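Local coordinates for protein twin-arginine translocation pathway signal (Rhodoferax ferrireducens, PDB 5IM2) that binds benzoate in the crystal and is probably the periplasmic solute-binding component of a TRAP transporter, at residues 54-59 with 212-217; 89-94 with 101-106; 155-160 with 262-267; 219-224 with 239-244. One frame throughout, in Å; residues are numbered along the deposited sequence.

Interaction 1: residues 54-59 with 212-217; sequences HTFMAP and MPLPAI. With BEZ (benzoic acid), chain B.
Phe56 and Pro215 bring the two backbones closest, with 7.2 Å between their CA atoms, too far apart for strand pairing and bridged by side chains. The arrangement is the ligand cleft of a two-lobed solute-binding protein: residues 54-59 leave strand 49-55 of the five-stranded sheet, whereas 212-217 follow strand 208-211 of the six-stranded one. Phe56 reaches across because its CG sits between the backbone N and the carbonyl carbon (chi1 65°), which sends the ring toward the opposite loop. There CE1 lies 3.8 Å from Leu214 CB, and CD1 meets Pro215 CD at 4.1 Å; both partners approach the ring obliquely, and both side chains cross it at about a right angle. The edge of the same ring meets the ligand nearly in its own plane, CZ standing 3.8 Å from benzoate C2. Tyr118 also packs against this ring and, with Arg192, hydrogen-bonds the ligand. With an alanine here, Leu214 CB and the edge of the benzoate ring would probably lose their packing partner, and a gap would open between the lobes. Met57 starts out away from the other loop, but bends at chi2 and chi3 (-54° and -65°) and folds back. That curl puts its SD 3.8 Å from benzoate C3 and 3.9 Å from Leu214 CD2.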
loop_
_atom_site.group_PDB
_atom_site.type_symbol
_atom_site.label_atom_id
_atom_site.label_comp_id
_atom_site.label_asym_id
_atom_site.label_seq_id
_atom_site.Cartn_x
_atom_site.Cartn_y
_atom_site.Cartn_z
ATOM N N HIS A 54 -12.605 10.585 -1.032
ATOM C CA HIS A 54 -11.401 11.380 -1.263
ATOM C C HIS A 54 -10.165 10.494 -1.245
ATOM O O HIS A 54 -10.033 9.638 -0.366
ATOM C CB HIS A 54 -11.241 12.480 -0.166
ATOM C CG HIS A 54 -10.356 13.631 -0.533
ATOM N ND1 HIS A 54 -9.798 14.443 0.429
ATOM C CD2 HIS A 54 -9.990 14.161 -1.725
ATOM C CE1 HIS A 54 -9.082 15.391 -0.149
ATOM N NE2 HIS A 54 -9.178 15.239 -1.458
ATOM N N THR A 55 -9.230 10.748 -2.161
ATOM C CA THR A 55 -7.950 10.046 -2.140
ATOM C C THR A 55 -6.907 10.862 -2.885
ATOM O O THR A 55 -7.192 11.931 -3.437
ATOM C CB THR A 55 -8.103 8.639 -2.750
ATOM O OG1 THR A 55 -6.891 7.889 -2.611
ATOM C CG2 THR A 55 -8.464 8.706 -4.225
ATOM N N PHE A 56 -5.684 10.337 -2.913
ATOM C CA PHE A 56 -4.527 11.054 -3.439
ATOM C C PHE A 56 -4.120 10.575 -4.833
ATOM O O PHE A 56 -3.235 11.184 -5.464
ATOM C CB PHE A 56 -3.344 10.913 -2.447
ATOM C CG PHE A 56 -2.853 9.489 -2.296
ATOM C CD1 PHE A 56 -1.862 8.987 -3.122
ATOM C CD2 PHE A 56 -3.374 8.646 -1.329
ATOM C CE1 PHE A 56 -1.429 7.681 -3.002
ATOM C CE2 PHE A 56 -2.938 7.330 -1.214
ATOM C CZ PHE A 56 -1.950 6.861 -2.043
ATOM N N MET A 57 -4.785 9.532 -5.353
ATOM C CA MET A 57 -4.462 8.984 -6.659
ATOM C C MET A 57 -4.883 9.941 -7.763
ATOM O O MET A 57 -5.893 10.641 -7.659
ATOM C CB MET A 57 -5.169 7.643 -6.866
ATOM C CG MET A 57 -4.765 6.555 -5.876
ATOM S SD MET A 57 -2.981 6.262 -5.792
ATOM C CE MET A 57 -2.641 5.646 -7.448
ATOM N N ALA A 58 -4.090 9.956 -8.827
ATOM C CA ALA A 58 -4.470 10.646 -10.045
ATOM C C ALA A 58 -5.632 9.921 -10.708
ATOM O O ALA A 58 -5.699 8.692 -10.667
ATOM C CB ALA A 58 -3.301 10.690 -11.011
ATOM N N PRO A 59 -6.540 10.642 -11.371
ATOM C CA PRO A 59 -7.651 9.938 -12.034
ATOM C C PRO A 59 -7.218 8.974 -13.138
ATOM O O PRO A 59 -7.903 7.971 -13.371
ATOM C CB PRO A 59 -8.520 11.077 -12.587
ATOM C CG PRO A 59 -7.650 12.250 -12.641
ATOM C CD PRO A 59 -6.636 12.096 -11.527
ATOM N N MET A 212 8.101 10.082 1.763
ATOM C CA MET A 212 7.164 11.054 1.195
ATOM C C MET A 212 6.031 10.302 0.519
ATOM O O MET A 212 6.229 9.167 0.081
ATOM C CB MET A 212 7.847 11.981 0.188
ATOM C CG MET A 212 8.185 11.296 -1.130
ATOM S SD MET A 212 9.050 12.356 -2.286
ATOM C CE MET A 212 10.642 12.436 -1.438
ATOM N N PRO A 213 4.843 10.892 0.414
ATOM C CA PRO A 213 3.749 10.217 -0.283
ATOM C C PRO A 213 3.889 10.270 -1.797
ATOM O O PRO A 213 4.642 11.058 -2.371
ATOM C CB PRO A 213 2.515 10.989 0.180
ATOM C CG PRO A 213 3.016 12.331 0.403
ATOM C CD PRO A 213 4.390 12.173 0.991
ATOM N N LEU A 214 3.093 9.417 -2.445
ATOM C CA LEU A 214 3.219 9.208 -3.884
ATOM C C LEU A 214 3.235 10.504 -4.684
ATOM O O LEU A 214 4.133 10.653 -5.522
ATOM C CB LEU A 214 2.077 8.309 -4.375
ATOM C CG LEU A 214 2.050 7.986 -5.885
ATOM C CD1 LEU A 214 3.141 6.983 -6.280
ATOM C CD2 LEU A 214 0.668 7.467 -6.321
ATOM N N PRO A 215 2.302 11.457 -4.499
ATOM C CA PRO A 215 2.236 12.604 -5.430
ATOM C C PRO A 215 3.458 13.505 -5.384
ATOM O O PRO A 215 3.667 14.262 -6.341
ATOM C CB PRO A 215 0.979 13.363 -4.982
ATOM C CG PRO A 215 0.227 12.399 -4.136
ATOM C CD PRO A 215 1.266 11.559 -3.470
ATOM N N ALA A 216 4.253 13.439 -4.303
ATOM C CA ALA A 216 5.444 14.255 -4.126
ATOM C C ALA A 216 6.634 13.738 -4.932
ATOM O O ALA A 216 7.657 14.420 -5.008
ATOM C CB ALA A 216 5.802 14.308 -2.631
ATOM N N ILE A 217 6.539 12.550 -5.525
ATOM C CA ILE A 217 7.728 11.886 -6.055
ATOM C C ILE A 217 8.238 12.607 -7.297
ATOM O O ILE A 217 9.451 12.834 -7.402
ATOM C CB ILE A 217 7.465 10.395 -6.320
ATOM C CG1 ILE A 217 7.394 9.657 -4.978
ATOM C CG2 ILE A 217 8.579 9.769 -7.146
ATOM C CD1 ILE A 217 6.887 8.249 -5.085
HETATM C C BEZ B . 3.207 4.498 -2.604
HETATM O O1 BEZ B . 4.311 3.881 -2.633
HETATM O O2 BEZ B . 3.107 5.545 -1.923
HETATM C C1 BEZ B . 2.045 3.996 -3.407
HETATM C C2 BEZ B . 0.828 4.670 -3.359
HETATM C C3 BEZ B . -0.230 4.202 -4.140
HETATM C C4 BEZ B . -0.064 3.073 -4.923
HETATM C C5 BEZ B . 1.138 2.393 -4.948
HETATM C C6 BEZ B . 2.209 2.862 -4.179
#

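Interaction 2: residues 89-94 with 101-106; sequences PAMQLG and YDQAKD
The carboxamide of Gln103 meets the Gly94 carbonyl at its edge, with Gly94 O only 11° out of the amide plane. The methyl CE of Met91 stands off that plane, 4.4 Å from Gln103 NE2, a loose approach beside the polar contact. At the other end of the amide, OE1 is hydrogen-bonded to His54 ND1 on strand 49-55, so both polar ends of the group are engaged. The bond across the contact runs from Gln103 NE2 to Gly94 O at 3.1 Å, with an N-H...O angle of 150°. Seen from the acceptor it is less regular: the donor is tilted 31° from the carbonyl plane. The side chain spans the distance from helix 100-106 by running extended beyond CG. Gly94 closes a type I beta turn begun at Met91, in which Gly94 N binds Met91 O at 2.9 Å. At these backbone angles a side chain would collide with the carbonyl oxygen of Leu93, reason enough for a glycine. The contact thus ties the loop after strand 83-88 to the helix that follows it, at the surface of the lobe built on the five-stranded sheet. A leucine in place of Gln103 would probably leave both Gly94 O and His54 ND1 without the mates they have here. Chemically, the amide works as a two-ended bridge: its N-H end holds the loop and its oxygen end holds the strand, and because both bonds bear on one rigid plane, they are likely to restrict rotation about chi3.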
loop_
_atom_site.group_PDB
_atom_site.type_symbol
_atom_site.label_atom_id
_atom_site.label_comp_id
_atom_site.label_asym_id
_atom_site.label_seq_id
_atom_site.Cartn_x
_atom_site.Cartn_y
_atom_site.Cartn_z
ATOM N N PRO A 89 -10.494 12.626 -6.626
ATOM C CA PRO A 89 -9.122 12.125 -6.684
ATOM C C PRO A 89 -8.117 13.255 -6.432
ATOM O O PRO A 89 -8.486 14.400 -6.250
ATOM C CB PRO A 89 -9.018 11.596 -8.104
ATOM C CG PRO A 89 -9.892 12.564 -8.898
ATOM C CD PRO A 89 -11.005 12.995 -7.966
ATOM N N ALA A 90 -6.822 12.893 -6.432
ATOM C CA ALA A 90 -5.731 13.869 -6.572
ATOM C C ALA A 90 -5.780 14.948 -5.482
ATOM O O ALA A 90 -5.480 16.138 -5.713
ATOM C CB ALA A 90 -5.770 14.482 -7.962
ATOM N N MET A 91 -6.192 14.534 -4.286
ATOM C CA MET A 91 -6.379 15.431 -3.135
ATOM C C MET A 91 -7.140 16.705 -3.497
ATOM O O MET A 91 -6.864 17.779 -2.971
ATOM C CB MET A 91 -5.030 15.789 -2.503
ATOM C CG MET A 91 -4.289 14.600 -1.924
ATOM S SD MET A 91 -5.209 13.650 -0.693
ATOM C CE MET A 91 -5.626 14.851 0.531
ATOM N N GLN A 92 -8.165 16.589 -4.351
ATOM C CA GLN A 92 -8.817 17.791 -4.872
ATOM C C GLN A 92 -9.557 18.579 -3.810
ATOM O O GLN A 92 -9.841 19.761 -4.024
ATOM C CB GLN A 92 -9.817 17.429 -5.964
ATOM C CG GLN A 92 -9.153 17.222 -7.281
ATOM C CD GLN A 92 -10.060 16.584 -8.258
ATOM O OE1 GLN A 92 -11.243 16.317 -7.968
ATOM N NE2 GLN A 92 -9.538 16.324 -9.433
ATOM N N LEU A 93 -9.907 17.958 -2.691
ATOM C CA LEU A 93 -10.574 18.664 -1.608
ATOM C C LEU A 93 -9.606 19.260 -0.600
ATOM O O LEU A 93 -10.044 19.725 0.456
ATOM C CB LEU A 93 -11.536 17.738 -0.893
ATOM C CG LEU A 93 -12.685 17.175 -1.710
ATOM C CD1 LEU A 93 -13.597 16.411 -0.769
ATOM C CD2 LEU A 93 -13.437 18.294 -2.434
ATOM N N GLY A 94 -8.314 19.237 -0.881
ATOM C CA GLY A 94 -7.356 19.906 -0.031
ATOM C C GLY A 94 -6.682 18.958 0.948
ATOM O O GLY A 94 -7.211 17.912 1.327
ATOM N N TYR A 101 -6.935 10.070 6.441
ATOM C CA TYR A 101 -7.607 9.286 7.476
ATOM C C TYR A 101 -8.409 10.185 8.416
ATOM O O TYR A 101 -9.593 9.942 8.655
ATOM C CB TYR A 101 -6.591 8.430 8.239
ATOM C CG TYR A 101 -7.238 7.455 9.177
ATOM C CD1 TYR A 101 -7.650 6.201 8.730
ATOM C CD2 TYR A 101 -7.487 7.804 10.501
ATOM C CE1 TYR A 101 -8.272 5.322 9.587
ATOM C CE2 TYR A 101 -8.102 6.930 11.368
ATOM C CZ TYR A 101 -8.492 5.686 10.900
ATOM O OH TYR A 101 -9.117 4.824 11.786
ATOM N N ASP A 102 -7.798 11.267 8.910
ATOM C CA ASP A 102 -8.489 12.182 9.815
ATOM C C ASP A 102 -9.646 12.910 9.144
ATOM O O ASP A 102 -10.600 13.301 9.831
ATOM C CB ASP A 102 -7.493 13.174 10.412
ATOM C CG ASP A 102 -6.667 12.544 11.508
ATOM O OD1 ASP A 102 -7.257 11.744 12.266
ATOM O OD2 ASP A 102 -5.443 12.792 11.573
ATOM N N GLN A 103 -9.590 13.119 7.824
ATOM C CA GLN A 103 -10.729 13.731 7.146
ATOM C C GLN A 103 -11.956 12.832 7.203
ATOM O O GLN A 103 -13.085 13.323 7.357
ATOM C CB GLN A 103 -10.402 14.053 5.692
ATOM C CG GLN A 103 -9.448 15.215 5.498
ATOM C CD GLN A 103 -8.992 15.382 4.055
ATOM O OE1 GLN A 103 -9.348 14.593 3.165
ATOM N NE2 GLN A 103 -8.164 16.404 3.822
ATOM N N ALA A 104 -11.766 11.518 7.050
ATOM C CA ALA A 104 -12.886 10.592 7.198
ATOM C C ALA A 104 -13.323 10.537 8.646
ATOM O O ALA A 104 -14.509 10.668 8.958
ATOM C CB ALA A 104 -12.524 9.183 6.704
ATOM N N LYS A 105 -12.360 10.364 9.551
ATOM C CA LYS A 105 -12.683 10.335 10.964
ATOM C C LYS A 105 -13.486 11.565 11.367
ATOM O O LYS A 105 -14.462 11.456 12.121
ATOM C CB LYS A 105 -11.388 10.227 11.783
ATOM C CG LYS A 105 -11.616 10.287 13.261
ATOM C CD LYS A 105 -10.318 10.456 14.015
ATOM C CE LYS A 105 -10.605 10.618 15.488
ATOM N NZ LYS A 105 -10.380 12.016 15.922
ATOM N N ASP A 106 -13.090 12.755 10.879
ATOM C CA ASP A 106 -13.717 14.004 11.291
ATOM C C ASP A 106 -14.988 14.332 10.515
ATOM O O ASP A 106 -15.680 15.302 10.858
ATOM C CB ASP A 106 -12.739 15.173 11.133
ATOM C CG ASP A 106 -11.554 15.106 12.096
ATOM O OD1 ASP A 106 -11.491 14.228 12.983
ATOM O OD2 ASP A 106 -10.670 15.960 11.948
#

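Interaction 3: residues 155-160 with 262-267; sequences DEFKDT and TFVLAM. With BEZ (benzoic acid), chain B.
Thr160 meets the end of strand 262-267 with two atoms and has more surface buried here than any other residue of the contact. Its CB lies 3.4 Å from Met267 O, and its OG1 lies 3.7 Å from Ala266 CB, so the strand is touched at a backbone oxygen and at a methyl. OG1 sits between the backbone N and the carbonyl carbon (chi1 62°), which lets it lie against that methyl while bonding the hydroxyl of Tyr101 on helix 100-106, which also bonds Asp159. Phe157 and Val264 come next, with equal buried area. Val264 CG2 sits over one face of the phenyl ring, 4.4 Å from Phe157 CE1, a fairly loose apolar contact. Phe123 stacks on this ring, and Val162 and Leu165 of strand 161-167 touch both Phe157 and Val264. A type I turn from Phe157 to Thr160, with Thr160 N bonded to Phe157 O at 3.1 Å, brings the two contacting residues round to the strand. Phe263, whose ring edge comes within 3.7 Å of benzoate C3 through CE2, belongs to the same strand. The arrangement is typical of a mixed alpha/beta lobe of a periplasmic solute-binding protein, where a loop leads into edge strand 161-167, antiparallel to the ligand-lining strand beside it.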
loop_
_atom_site.group_PDB
_atom_site.type_symbol
_atom_site.label_atom_id
_atom_site.label_comp_id
_atom_site.label_asym_id
_atom_site.label_seq_id
_atom_site.Cartn_x
_atom_site.Cartn_y
_atom_site.Cartn_z
ATOM N N ASP A 155 -8.667 -2.431 17.818
ATOM C CA ASP A 155 -8.710 -1.069 18.342
ATOM C C ASP A 155 -7.847 -0.094 17.548
ATOM O O ASP A 155 -7.964 1.112 17.760
ATOM C CB ASP A 155 -8.255 -1.049 19.790
ATOM C CG ASP A 155 -6.870 -1.593 19.945
ATOM O OD1 ASP A 155 -6.721 -2.838 19.901
ATOM O OD2 ASP A 155 -5.932 -0.783 20.077
ATOM N N GLU A 156 -6.992 -0.574 16.636
ATOM C CA GLU A 156 -6.067 0.318 15.935
ATOM C C GLU A 156 -6.792 1.293 15.024
ATOM O O GLU A 156 -6.319 2.426 14.833
ATOM C CB GLU A 156 -5.041 -0.495 15.120
ATOM C CG GLU A 156 -4.070 0.318 14.253
ATOM C CD GLU A 156 -2.670 -0.299 14.199
ATOM O OE1 GLU A 156 -2.231 -0.746 13.093
ATOM O OE2 GLU A 156 -2.018 -0.356 15.268
ATOM N N PHE A 157 -7.918 0.878 14.452
ATOM C CA PHE A 157 -8.703 1.723 13.568
ATOM C C PHE A 157 -10.099 1.973 14.129
ATOM O O PHE A 157 -11.037 2.208 13.364
ATOM C CB PHE A 157 -8.832 1.095 12.185
ATOM C CG PHE A 157 -7.539 1.035 11.377
ATOM C CD1 PHE A 157 -6.978 2.187 10.827
ATOM C CD2 PHE A 157 -6.924 -0.181 11.121
ATOM C CE1 PHE A 157 -5.829 2.120 10.068
ATOM C CE2 PHE A 157 -5.750 -0.241 10.359
ATOM C CZ PHE A 157 -5.217 0.907 9.832
ATOM N N LYS A 158 -10.260 1.907 15.446
ATOM C CA LYS A 158 -11.602 1.905 16.026
ATOM C C LYS A 158 -12.305 3.243 15.884
ATOM O O LYS A 158 -13.516 3.318 16.148
ATOM C CB LYS A 158 -11.553 1.511 17.502
ATOM C CG LYS A 158 -10.792 2.483 18.390
ATOM C CD LYS A 158 -10.853 2.044 19.848
ATOM C CE LYS A 158 -10.347 3.130 20.775
ATOM N NZ LYS A 158 -9.129 2.710 21.518
ATOM N N ASP A 159 -11.596 4.282 15.436
ATOM C CA ASP A 159 -12.209 5.586 15.273
ATOM C C ASP A 159 -12.821 5.767 13.888
ATOM O O ASP A 159 -13.419 6.820 13.626
ATOM C CB ASP A 159 -11.207 6.710 15.598
ATOM C CG ASP A 159 -9.856 6.539 14.928
ATOM O OD1 ASP A 159 -9.604 5.480 14.328
ATOM O OD2 ASP A 159 -9.029 7.481 15.033
ATOM N N THR A 160 -12.764 4.737 13.032
ATOM C CA THR A 160 -13.485 4.732 11.769
ATOM C C THR A 160 -14.168 3.388 11.596
ATOM O O THR A 160 -13.972 2.451 12.379
ATOM C CB THR A 160 -12.561 5.018 10.562
ATOM O OG1 THR A 160 -11.549 4.000 10.422
ATOM C CG2 THR A 160 -11.941 6.423 10.695
ATOM N N THR A 262 0.706 -1.171 3.014
ATOM C CA THR A 262 -0.679 -1.407 3.361
ATOM C C THR A 262 -1.532 -0.195 3.057
ATOM O O THR A 262 -1.080 0.948 3.120
ATOM C CB THR A 262 -0.844 -1.769 4.836
ATOM O OG1 THR A 262 -0.359 -0.715 5.664
ATOM C CG2 THR A 262 -0.105 -3.019 5.131
ATOM N N PHE A 263 -2.786 -0.473 2.741
ATOM C CA PHE A 263 -3.781 0.535 2.442
ATOM C C PHE A 263 -5.030 0.237 3.246
ATOM O O PHE A 263 -5.355 -0.932 3.485
ATOM C CB PHE A 263 -4.164 0.537 0.938
ATOM C CG PHE A 263 -3.012 0.786 0.025
ATOM C CD1 PHE A 263 -2.131 -0.223 -0.279
ATOM C CD2 PHE A 263 -2.796 2.065 -0.510
ATOM C CE1 PHE A 263 -1.058 0.023 -1.105
ATOM C CE2 PHE A 263 -1.733 2.305 -1.336
ATOM C CZ PHE A 263 -0.863 1.263 -1.639
ATOM N N VAL A 264 -5.733 1.297 3.620
ATOM C CA VAL A 264 -7.017 1.194 4.300
ATOM C C VAL A 264 -8.073 1.970 3.521
ATOM O O VAL A 264 -7.831 3.093 3.055
ATOM C CB VAL A 264 -6.932 1.684 5.759
ATOM C CG1 VAL A 264 -6.591 3.145 5.810
ATOM C CG2 VAL A 264 -8.242 1.381 6.475
ATOM N N LEU A 265 -9.262 1.346 3.376
ATOM C CA LEU A 265 -10.457 1.984 2.855
ATOM C C LEU A 265 -11.325 2.194 4.082
ATOM O O LEU A 265 -11.844 1.218 4.645
ATOM C CB LEU A 265 -11.163 1.115 1.811
ATOM C CG LEU A 265 -12.434 1.647 1.169
ATOM C CD1 LEU A 265 -12.105 2.859 0.303
ATOM C CD2 LEU A 265 -13.068 0.527 0.361
ATOM N N ALA A 266 -11.425 3.436 4.529
ATOM C CA ALA A 266 -12.065 3.772 5.791
ATOM C C ALA A 266 -13.244 4.733 5.613
ATOM O O ALA A 266 -13.173 5.690 4.826
ATOM C CB ALA A 266 -11.021 4.392 6.743
ATOM N N MET A 267 -14.301 4.519 6.405
ATOM C CA MET A 267 -15.520 5.323 6.369
ATOM C C MET A 267 -15.758 6.017 7.700
ATOM O O MET A 267 -15.469 5.462 8.765
ATOM C CB MET A 267 -16.736 4.433 6.008
ATOM C CG MET A 267 -17.967 5.217 5.706
ATOM S SD MET A 267 -19.297 4.181 5.066
ATOM C CE MET A 267 -20.528 5.458 4.857
HETATM C C BEZ B . 3.207 4.498 -2.604
HETATM O O1 BEZ B . 4.311 3.881 -2.633
HETATM O O2 BEZ B . 3.107 5.545 -1.923
HETATM C C1 BEZ B . 2.045 3.996 -3.407
HETATM C C2 BEZ B . 0.828 4.670 -3.359
HETATM C C3 BEZ B . -0.230 4.202 -4.140
HETATM C C4 BEZ B . -0.064 3.073 -4.923
HETATM C C5 BEZ B . 1.138 2.393 -4.948
HETATM C C6 BEZ B . 2.209 2.862 -4.179
#

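Interaction 4: residues 219-224 with 239-244; sequences DALSKG and VKVHEL
Leu221 and Leu244 carry the apolar part of this contact, and their CA atoms, 6.9 Å apart, mark the closest backbone approach. Leu221 CG lies anti to the carbonyl carbon, beside the backbone N (chi1 -82°), and carries CD1 to within 3.7 Å of Leu244 CB and 4.1 Å of Val241 CG2, so one methyl reaches two residues a turn apart on helix 241-244. The Leu221 and Val241 side chains cross at about a right angle. Between the two segments the chain runs through strand 228-232 of the six-stranded sheet, parallel to strands 190-193 and 208-211; helix 217-223 is therefore the connecting helix of a beta-alpha-beta unit, and the short, weakly bonded helix 241-244 packs against it. A mixed contact follows nearer the surface, where Leu244 CD2 lies 3.9 Å from Ser222 OG. That hydroxyl has its polar partner within its own helix, the backbone oxygen of Pro218. The charged groups also stay on one helix: Lys223 NZ and Asp219 OD2 form a salt bridge at 3.1 Å, one turn apart, with a weak hydrogen bond. Among the backbone bonds, Leu244 N reaches Val241 O at 3.1 Å, holding the turn that presents both apolar side chains. The other helix stops at Gly224, where phi turns positive (84°).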
loop_
_atom_site.group_PDB
_atom_site.type_symbol
_atom_site.label_atom_id
_atom_site.label_comp_id
_atom_site.label_asym_id
_atom_site.label_seq_id
_atom_site.Cartn_x
_atom_site.Cartn_y
_atom_site.Cartn_z
ATOM N N ASP A 219 8.138 15.864 -8.272
ATOM C CA ASP A 219 8.847 17.101 -7.951
ATOM C C ASP A 219 10.159 16.804 -7.244
ATOM O O ASP A 219 11.136 17.536 -7.413
ATOM C CB ASP A 219 7.968 18.013 -7.084
ATOM C CG ASP A 219 8.757 19.172 -6.437
ATOM O OD1 ASP A 219 8.879 20.244 -7.067
ATOM O OD2 ASP A 219 9.237 19.019 -5.288
ATOM N N ALA A 220 10.214 15.711 -6.478
ATOM C CA ALA A 220 11.463 15.353 -5.815
ATOM C C ALA A 220 12.467 14.754 -6.796
ATOM O O ALA A 220 13.664 15.072 -6.739
ATOM C CB ALA A 220 11.185 14.390 -4.670
ATOM N N LEU A 221 12.008 13.900 -7.706
ATOM C CA LEU A 221 12.904 13.399 -8.739
ATOM C C LEU A 221 13.455 14.550 -9.572
ATOM O O LEU A 221 14.651 14.587 -9.886
ATOM C CB LEU A 221 12.187 12.372 -9.624
ATOM C CG LEU A 221 12.104 10.923 -9.094
ATOM C CD1 LEU A 221 11.266 10.075 -10.028
ATOM C CD2 LEU A 221 13.449 10.257 -8.900
ATOM N N SER A 222 12.613 15.529 -9.901
ATOM C CA SER A 222 13.045 16.568 -10.829
ATOM C C SER A 222 13.967 17.576 -10.169
ATOM O O SER A 222 14.929 18.040 -10.794
ATOM C CB SER A 222 11.821 17.272 -11.412
ATOM O OG SER A 222 11.107 16.388 -12.249
ATOM N N LYS A 223 13.677 17.972 -8.934
ATOM C CA LYS A 223 14.593 18.885 -8.266
ATOM C C LYS A 223 15.813 18.163 -7.713
ATOM O O LYS A 223 16.762 18.833 -7.300
ATOM C CB LYS A 223 13.864 19.682 -7.167
ATOM C CG LYS A 223 13.434 18.916 -5.905
ATOM C CD LYS A 223 12.548 19.821 -5.033
ATOM C CE LYS A 223 11.990 19.124 -3.793
ATOM N NZ LYS A 223 11.095 20.080 -3.065
ATOM N N GLY A 224 15.825 16.829 -7.733
ATOM C CA GLY A 224 16.982 16.052 -7.329
ATOM C C GLY A 224 17.129 15.785 -5.846
ATOM O O GLY A 224 18.231 15.448 -5.407
ATOM N N VAL A 239 2.370 8.475 -12.212
ATOM C CA VAL A 239 3.253 9.570 -11.818
ATOM C C VAL A 239 4.392 9.751 -12.809
ATOM O O VAL A 239 5.369 10.446 -12.511
ATOM C CB VAL A 239 3.793 9.378 -10.390
ATOM C CG1 VAL A 239 2.719 9.743 -9.390
ATOM C CG2 VAL A 239 4.319 7.941 -10.142
ATOM N N LYS A 240 4.284 9.137 -13.984
ATOM C CA LYS A 240 5.242 9.296 -15.072
ATOM C C LYS A 240 6.656 9.016 -14.578
ATOM O O LYS A 240 7.624 9.663 -14.973
ATOM C CB LYS A 240 5.109 10.689 -15.713
ATOM C CG LYS A 240 3.761 10.938 -16.411
ATOM C CD LYS A 240 2.683 11.432 -15.441
ATOM C CE LYS A 240 2.873 12.902 -15.053
ATOM N NZ LYS A 240 2.217 13.252 -13.751
ATOM N N VAL A 241 6.782 8.022 -13.692
ATOM C CA VAL A 241 8.103 7.697 -13.151
ATOM C C VAL A 241 8.960 6.964 -14.178
ATOM O O VAL A 241 10.197 7.049 -14.123
ATOM C CB VAL A 241 7.953 6.910 -11.832
ATOM C CG1 VAL A 241 9.163 5.998 -11.570
ATOM C CG2 VAL A 241 7.798 7.902 -10.688
ATOM N N HIS A 242 8.348 6.288 -15.149
ATOM C CA HIS A 242 9.135 5.701 -16.225
ATOM C C HIS A 242 9.755 6.768 -17.120
ATOM O O HIS A 242 10.693 6.464 -17.863
ATOM C CB HIS A 242 8.272 4.759 -17.063
ATOM C CG HIS A 242 7.141 5.439 -17.766
ATOM N ND1 HIS A 242 6.117 6.068 -17.094
ATOM C CD2 HIS A 242 6.870 5.579 -19.084
ATOM C CE1 HIS A 242 5.263 6.567 -17.968
ATOM N NE2 HIS A 242 5.697 6.286 -19.184
ATOM N N GLU A 243 9.246 7.998 -17.079
ATOM C CA GLU A 243 9.866 9.083 -17.830
ATOM C C GLU A 243 10.946 9.792 -17.031
ATOM O O GLU A 243 11.824 10.429 -17.629
ATOM C CB GLU A 243 8.799 10.088 -18.270
ATOM C CG GLU A 243 7.838 9.517 -19.301
ATOM C CD GLU A 243 6.643 10.422 -19.573
ATOM O OE1 GLU A 243 6.661 11.583 -19.123
ATOM O OE2 GLU A 243 5.684 9.971 -20.233
ATOM N N LEU A 244 10.911 9.670 -15.701
ATOM C CA LEU A 244 11.835 10.365 -14.809
ATOM C C LEU A 244 12.961 9.477 -14.291
ATOM O O LEU A 244 13.857 9.984 -13.602
ATOM C CB LEU A 244 11.052 10.955 -13.618
ATOM C CG LEU A 244 9.911 11.912 -14.006
ATOM C CD1 LEU A 244 8.932 12.152 -12.873
ATOM C CD2 LEU A 244 10.500 13.235 -14.464
#

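In the fold
Interactions 1 and 3 are buried and both touch benzoate, the first across the cleft between the lobes, the second through a strand of the five-stranded sheet. Interaction 2 lies at the surface and interaction 4 is partly buried. His54, in segment 54-59, hydrogen-bonds Gln103 of interaction 2 and so links strand 49-55 to helix 100-106, and Met57 O is within 2.7 Å of Ala90 N. That same helix joins interaction 2 to interaction 3 through Tyr101. Interaction 4 belongs to the other lobe and meets interaction 1 by apolar packing. Across the segments, only interaction 2 relies on a hydrogen bond; the other three are chiefly van der Waals contacts.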